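Local coordinates for protein Cd1 (Flavonifractor plautii, PDB 7D3B) that binds flavin mononucleotide and probably acts as an NADPH-dependent FMN reductase of the flavoprotein clan, at residues K2-S7 with L78-I83; M109-N114 with D263-K268. One frame throughout, in Å; residues are numbered along the deposited sequence.

Contact 1 lies in the core of the flavodoxin-like domain and contact 2 in a partly buried place at its side. The two share no helix or strand. Contact 1 joins two parallel strands of the central sheet through backbone hydrogen bonds, with one carboxylate bond at the end. Contact 2 brings together the starts of helices 111-123 and 265-285 by aliphatic packing. None of its hydrogen bonds joins the two segments: the capping bonds lie within each, and K268 NZ turns to H262 O and L162 O. Contact 1 buries 396 Å² and contact 2 only 185 Å². Their centres are 21 Å apart. They still touch: L78 CD2 packs on M109 CE at 3.8 Å.

Contact 1 of 2, residues K2-S7 with L78-I83; sequences KILGIS and LDADGI
The carboxylate of D81 meets the backbone of K2. K2 N comes in close to the plane of the carboxylate, and K2 CB and CG stand to one side of it, near OD2. D81 OD2 accepts from K2 N with its anti lone pair, at 2.9 Å and nearly straight (171°). The flat carbonyl of K2 takes two donors: D81 N in its plane and G82 N tilted 17° from it. This grips the start of a parallel strand pair in the flavodoxin-like fold. Strand 2-7 lies between 32-37 and 82-90, and helix 70-79 makes the beta-alpha-beta crossover over it. L4 N continues the pairing to G82 O at 2.9 Å. D81 sets CG beside its own backbone N (chi1 -54°), carrying OD2 to K2. With D81 replaced by an alanine, K2 N would probably lose this acceptor and the strand end its side-chain tie. On one face of the sheet, I3 CD1 lies 3.9 Å from G82 CA, and A26 of helix 14-28 covers I3. On the other, L4 CB packs on A80 CB at 3.6 Å. M77 of helix 70-79 covers L4, I6 and I83 there. I6 CD1 reaches I83 CG2 at 4.1 Å.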
loop_
_atom_site.group_PDB
_atom_site.type_symbol
_atom_site.label_atom_id
_atom_site.label_comp_id
_atom_site.label_asym_id
_atom_site.label_seq_id
_atom_site.Cartn_x
_atom_site.Cartn_y
_atom_site.Cartn_z
ATOM N N LYS A 2 -17.853 7.636 6.355
ATOM C CA LYS A 2 -16.837 8.686 6.343
ATOM C C LYS A 2 -15.756 8.343 5.320
ATOM O O LYS A 2 -15.096 7.300 5.432
ATOM C CB LYS A 2 -16.215 8.869 7.729
ATOM C CG LYS A 2 -17.230 9.046 8.860
ATOM C CD LYS A 2 -16.578 8.831 10.234
ATOM C CE LYS A 2 -17.509 8.098 11.210
ATOM N NZ LYS A 2 -16.742 7.412 12.296
ATOM N N ILE A 3 -15.592 9.215 4.319
ATOM C CA ILE A 3 -14.516 9.119 3.339
ATOM C C ILE A 3 -13.435 10.119 3.711
ATOM O O ILE A 3 -13.712 11.318 3.869
ATOM C CB ILE A 3 -15.015 9.372 1.907
ATOM C CG1 ILE A 3 -16.120 8.392 1.549
ATOM C CG2 ILE A 3 -13.858 9.188 0.918
ATOM C CD1 ILE A 3 -15.651 6.972 1.570
ATOM N N LEU A 4 -12.207 9.624 3.857
ATOM C CA LEU A 4 -11.025 10.446 4.064
ATOM C C LEU A 4 -10.247 10.540 2.752
ATOM O O LEU A 4 -9.917 9.517 2.148
ATOM C CB LEU A 4 -10.149 9.848 5.171
ATOM C CG LEU A 4 -8.805 10.495 5.506
ATOM C CD1 LEU A 4 -8.956 11.956 5.895
ATOM C CD2 LEU A 4 -8.149 9.724 6.636
ATOM N N GLY A 5 -9.986 11.764 2.303
ATOM C CA GLY A 5 -9.125 12.013 1.155
ATOM C C GLY A 5 -7.774 12.541 1.617
ATOM O O GLY A 5 -7.695 13.402 2.494
ATOM N N ILE A 6 -6.717 11.994 1.037
ATOM C CA ILE A 6 -5.357 12.337 1.411
ATOM C C ILE A 6 -4.623 12.693 0.128
ATOM O O ILE A 6 -4.731 11.966 -0.863
ATOM C CB ILE A 6 -4.641 11.171 2.119
ATOM C CG1 ILE A 6 -5.338 10.785 3.426
ATOM C CG2 ILE A 6 -3.181 11.503 2.329
ATOM C CD1 ILE A 6 -4.867 9.414 4.014
ATOM N N SER A 7 -3.868 13.794 0.148
ATOM C CA SER A 7 -3.060 14.213 -0.990
ATOM C C SER A 7 -1.604 14.371 -0.580
ATOM O O SER A 7 -1.311 14.918 0.488
ATOM C CB SER A 7 -3.541 15.532 -1.577
ATOM O OG SER A 7 -2.568 16.031 -2.482
ATOM N N LEU A 78 -7.746 5.113 10.470
ATOM C CA LEU A 78 -8.495 4.038 11.118
ATOM C C LEU A 78 -9.953 4.410 11.342
ATOM O O LEU A 78 -10.807 3.527 11.470
ATOM C CB LEU A 78 -7.852 3.674 12.456
ATOM C CG LEU A 78 -6.517 2.951 12.348
ATOM C CD1 LEU A 78 -5.790 2.938 13.686
ATOM C CD2 LEU A 78 -6.774 1.540 11.844
ATOM N N ASP A 79 -10.256 5.695 11.427
ATOM C CA ASP A 79 -11.626 6.109 11.661
ATOM C C ASP A 79 -12.420 6.237 10.379
ATOM O O ASP A 79 -13.652 6.279 10.435
ATOM C CB ASP A 79 -11.650 7.424 12.432
ATOM C CG ASP A 79 -11.282 7.230 13.871
ATOM O OD1 ASP A 79 -11.439 6.083 14.335
ATOM O OD2 ASP A 79 -10.827 8.191 14.532
ATOM N N ALA A 80 -11.756 6.285 9.235
ATOM C CA ALA A 80 -12.462 6.412 7.977
ATOM C C ALA A 80 -13.007 5.056 7.573
ATOM O O ALA A 80 -12.386 4.029 7.845
ATOM C CB ALA A 80 -11.530 6.955 6.893
ATOM N N ASP A 81 -14.175 5.046 6.930
ATOM C CA ASP A 81 -14.660 3.800 6.362
ATOM C C ASP A 81 -14.080 3.571 4.974
ATOM O O ASP A 81 -14.032 2.429 4.500
ATOM C CB ASP A 81 -16.196 3.792 6.304
ATOM C CG ASP A 81 -16.847 4.087 7.652
ATOM O OD1 ASP A 81 -16.703 3.275 8.594
ATOM O OD2 ASP A 81 -17.528 5.131 7.767
ATOM N N GLY A 82 -13.641 4.639 4.315
ATOM C CA GLY A 82 -12.976 4.534 3.029
ATOM C C GLY A 82 -12.008 5.688 2.882
ATOM O O GLY A 82 -12.144 6.722 3.535
ATOM N N ILE A 83 -11.022 5.497 2.019
ATOM C CA ILE A 83 -9.909 6.427 1.885
ATOM C C ILE A 83 -9.641 6.648 0.405
ATOM O O ILE A 83 -9.581 5.682 -0.366
ATOM C CB ILE A 83 -8.649 5.894 2.596
ATOM C CG1 ILE A 83 -8.895 5.826 4.107
ATOM C CG2 ILE A 83 -7.442 6.732 2.274
ATOM C CD1 ILE A 83 -7.789 5.139 4.890
#

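Contact 2 of 2, residues M109-N114 with D263-K268; sequences MDRGNN and DTLSGK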
loop_
_atom_site.group_PDB
_atom_site.type_symbol
_atom_site.label_atom_id
_atom_site.label_comp_id
_atom_site.label_asym_id
_atom_site.label_seq_id
_atom_site.Cartn_x
_atom_site.Cartn_y
_atom_site.Cartn_z
HETATM N N MSE A 109 0.170 -2.246 11.120
HETATM C CA MSE A 109 -1.047 -2.401 10.338
HETATM C C MSE A 109 -1.146 -3.732 9.660
HETATM O O MSE A 109 -2.138 -4.013 8.986
HETATM C CB MSE A 109 -1.139 -1.304 9.276
HETATM C CG MSE A 109 -1.324 0.087 9.838
HETATM SE SE MSE A 109 -2.957 0.243 10.907
HETATM C CE MSE A 109 -4.289 -0.044 9.504
ATOM N N ASP A 110 -0.107 -4.551 9.794
ATOM C CA ASP A 110 -0.153 -5.869 9.176
ATOM C C ASP A 110 -1.355 -6.636 9.712
ATOM O O ASP A 110 -1.494 -6.811 10.925
ATOM C CB ASP A 110 1.134 -6.637 9.453
ATOM C CG ASP A 110 1.213 -7.917 8.657
ATOM O OD1 ASP A 110 0.588 -8.913 9.085
ATOM O OD2 ASP A 110 1.879 -7.915 7.595
ATOM N N ARG A 111 -2.247 -7.067 8.816
ATOM C CA ARG A 111 -3.443 -7.756 9.283
ATOM C C ARG A 111 -3.079 -9.073 9.948
ATOM O O ARG A 111 -3.624 -9.418 11.004
ATOM C CB ARG A 111 -4.426 -7.972 8.131
ATOM C CG ARG A 111 -5.475 -9.026 8.415
ATOM C CD ARG A 111 -6.741 -8.888 7.567
ATOM N NE ARG A 111 -7.819 -8.289 8.345
ATOM C CZ ARG A 111 -8.168 -7.010 8.274
ATOM N NH1 ARG A 111 -9.156 -6.559 9.029
ATOM N NH2 ARG A 111 -7.541 -6.183 7.443
ATOM N N GLY A 112 -2.139 -9.810 9.362
ATOM C CA GLY A 112 -1.696 -11.045 9.963
ATOM C C GLY A 112 -1.234 -10.874 11.397
ATOM O O GLY A 112 -1.746 -11.532 12.308
ATOM N N ASN A 113 -0.260 -9.984 11.616
ATOM C CA ASN A 113 0.301 -9.837 12.955
ATOM C C ASN A 113 -0.720 -9.304 13.939
ATOM O O ASN A 113 -0.625 -9.601 15.131
ATOM C CB ASN A 113 1.527 -8.929 12.929
ATOM C CG ASN A 113 2.604 -9.460 12.021
ATOM O OD1 ASN A 113 2.858 -10.668 11.980
ATOM N ND2 ASN A 113 3.230 -8.572 11.266
ATOM N N ASN A 114 -1.698 -8.524 13.469
ATOM C CA ASN A 114 -2.689 -7.960 14.382
ATOM C C ASN A 114 -3.743 -8.989 14.790
ATOM O O ASN A 114 -4.237 -8.958 15.923
ATOM C CB ASN A 114 -3.342 -6.730 13.746
ATOM C CG ASN A 114 -2.452 -5.494 13.825
ATOM O OD1 ASN A 114 -2.218 -4.821 12.827
ATOM N ND2 ASN A 114 -1.959 -5.194 15.018
ATOM N N ASP A 263 -1.118 -11.046 -0.233
ATOM C CA ASP A 263 -2.292 -10.257 0.130
ATOM C C ASP A 263 -3.440 -11.125 0.650
ATOM O O ASP A 263 -4.599 -10.699 0.635
ATOM C CB ASP A 263 -2.751 -9.414 -1.064
ATOM C CG ASP A 263 -3.127 -10.257 -2.270
ATOM O OD1 ASP A 263 -2.740 -11.439 -2.310
ATOM O OD2 ASP A 263 -3.800 -9.731 -3.182
ATOM N N THR A 264 -3.133 -12.327 1.124
ATOM C CA THR A 264 -4.103 -13.214 1.745
ATOM C C THR A 264 -3.650 -13.546 3.160
ATOM O O THR A 264 -2.452 -13.536 3.453
ATOM C CB THR A 264 -4.247 -14.499 0.947
ATOM O OG1 THR A 264 -2.998 -15.192 0.971
ATOM C CG2 THR A 264 -4.613 -14.184 -0.485
ATOM N N LEU A 265 -4.612 -13.840 4.042
ATOM C CA LEU A 265 -4.249 -14.224 5.402
ATOM C C LEU A 265 -3.313 -15.422 5.398
ATOM O O LEU A 265 -2.299 -15.438 6.107
ATOM C CB LEU A 265 -5.492 -14.542 6.220
ATOM C CG LEU A 265 -6.126 -13.441 7.050
ATOM C CD1 LEU A 265 -7.024 -14.098 8.095
ATOM C CD2 LEU A 265 -5.084 -12.546 7.705
ATOM N N SER A 266 -3.645 -16.440 4.608
ATOM C CA SER A 266 -2.818 -17.639 4.545
ATOM C C SER A 266 -1.365 -17.281 4.240
ATOM O O SER A 266 -0.448 -17.673 4.971
ATOM C CB SER A 266 -3.397 -18.594 3.496
ATOM O OG SER A 266 -2.576 -19.731 3.306
ATOM N N GLY A 267 -1.140 -16.495 3.180
ATOM C CA GLY A 267 0.221 -16.145 2.792
ATOM C C GLY A 267 0.937 -15.271 3.801
ATOM O O GLY A 267 2.161 -15.343 3.932
ATOM N N LYS A 268 0.194 -14.434 4.526
ATOM C CA LYS A 268 0.814 -13.625 5.568
ATOM C C LYS A 268 1.215 -14.478 6.763
ATOM O O LYS A 268 2.302 -14.290 7.325
ATOM C CB LYS A 268 -0.125 -12.502 6.005
ATOM C CG LYS A 268 -0.317 -11.413 4.967
ATOM C CD LYS A 268 -1.180 -10.290 5.519
ATOM C CE LYS A 268 -1.434 -9.225 4.458
ATOM N NZ LYS A 268 -0.171 -8.748 3.801
#
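R111 and L265 make the closest contact. CD2 of L265 lies 3.6 Å from R111 CG and also meets R111 CD, one branch against the side of the arginine chain. Two N-capped helix starts, of 111-123 and 265-285, meet here. They join the flavodoxin-like domain to the long helix that follows the four-stranded antiparallel sheet. R111 holds CG opposite its backbone N (chi1 162°), which brings CG and CD across the CD2 branch of L265. Beside it, K268 CD sits 4.0 Å from G112 N. A CB on G112 would probably be crowded by K268 CB and by D110 OD1. The carboxylate of D110 lies near the same lysine, but D110 OD2 and K268 NZ are 4.4 Å apart, beyond a salt bridge. Attraction between the charges is probably modest. K268 NZ has hydrogen bonds to the backbone oxygens of H262 and L162, and a bend at chi4 (-51°) turns it that way. R111 NH2 makes a weak bond to P164 O. The caps set the two helix starts. D110 OD1 accepts from N113 N at 2.9 Å, 18° out of the carboxylate plane. T264 OG1 accepts from G267 N at 3.2 Å.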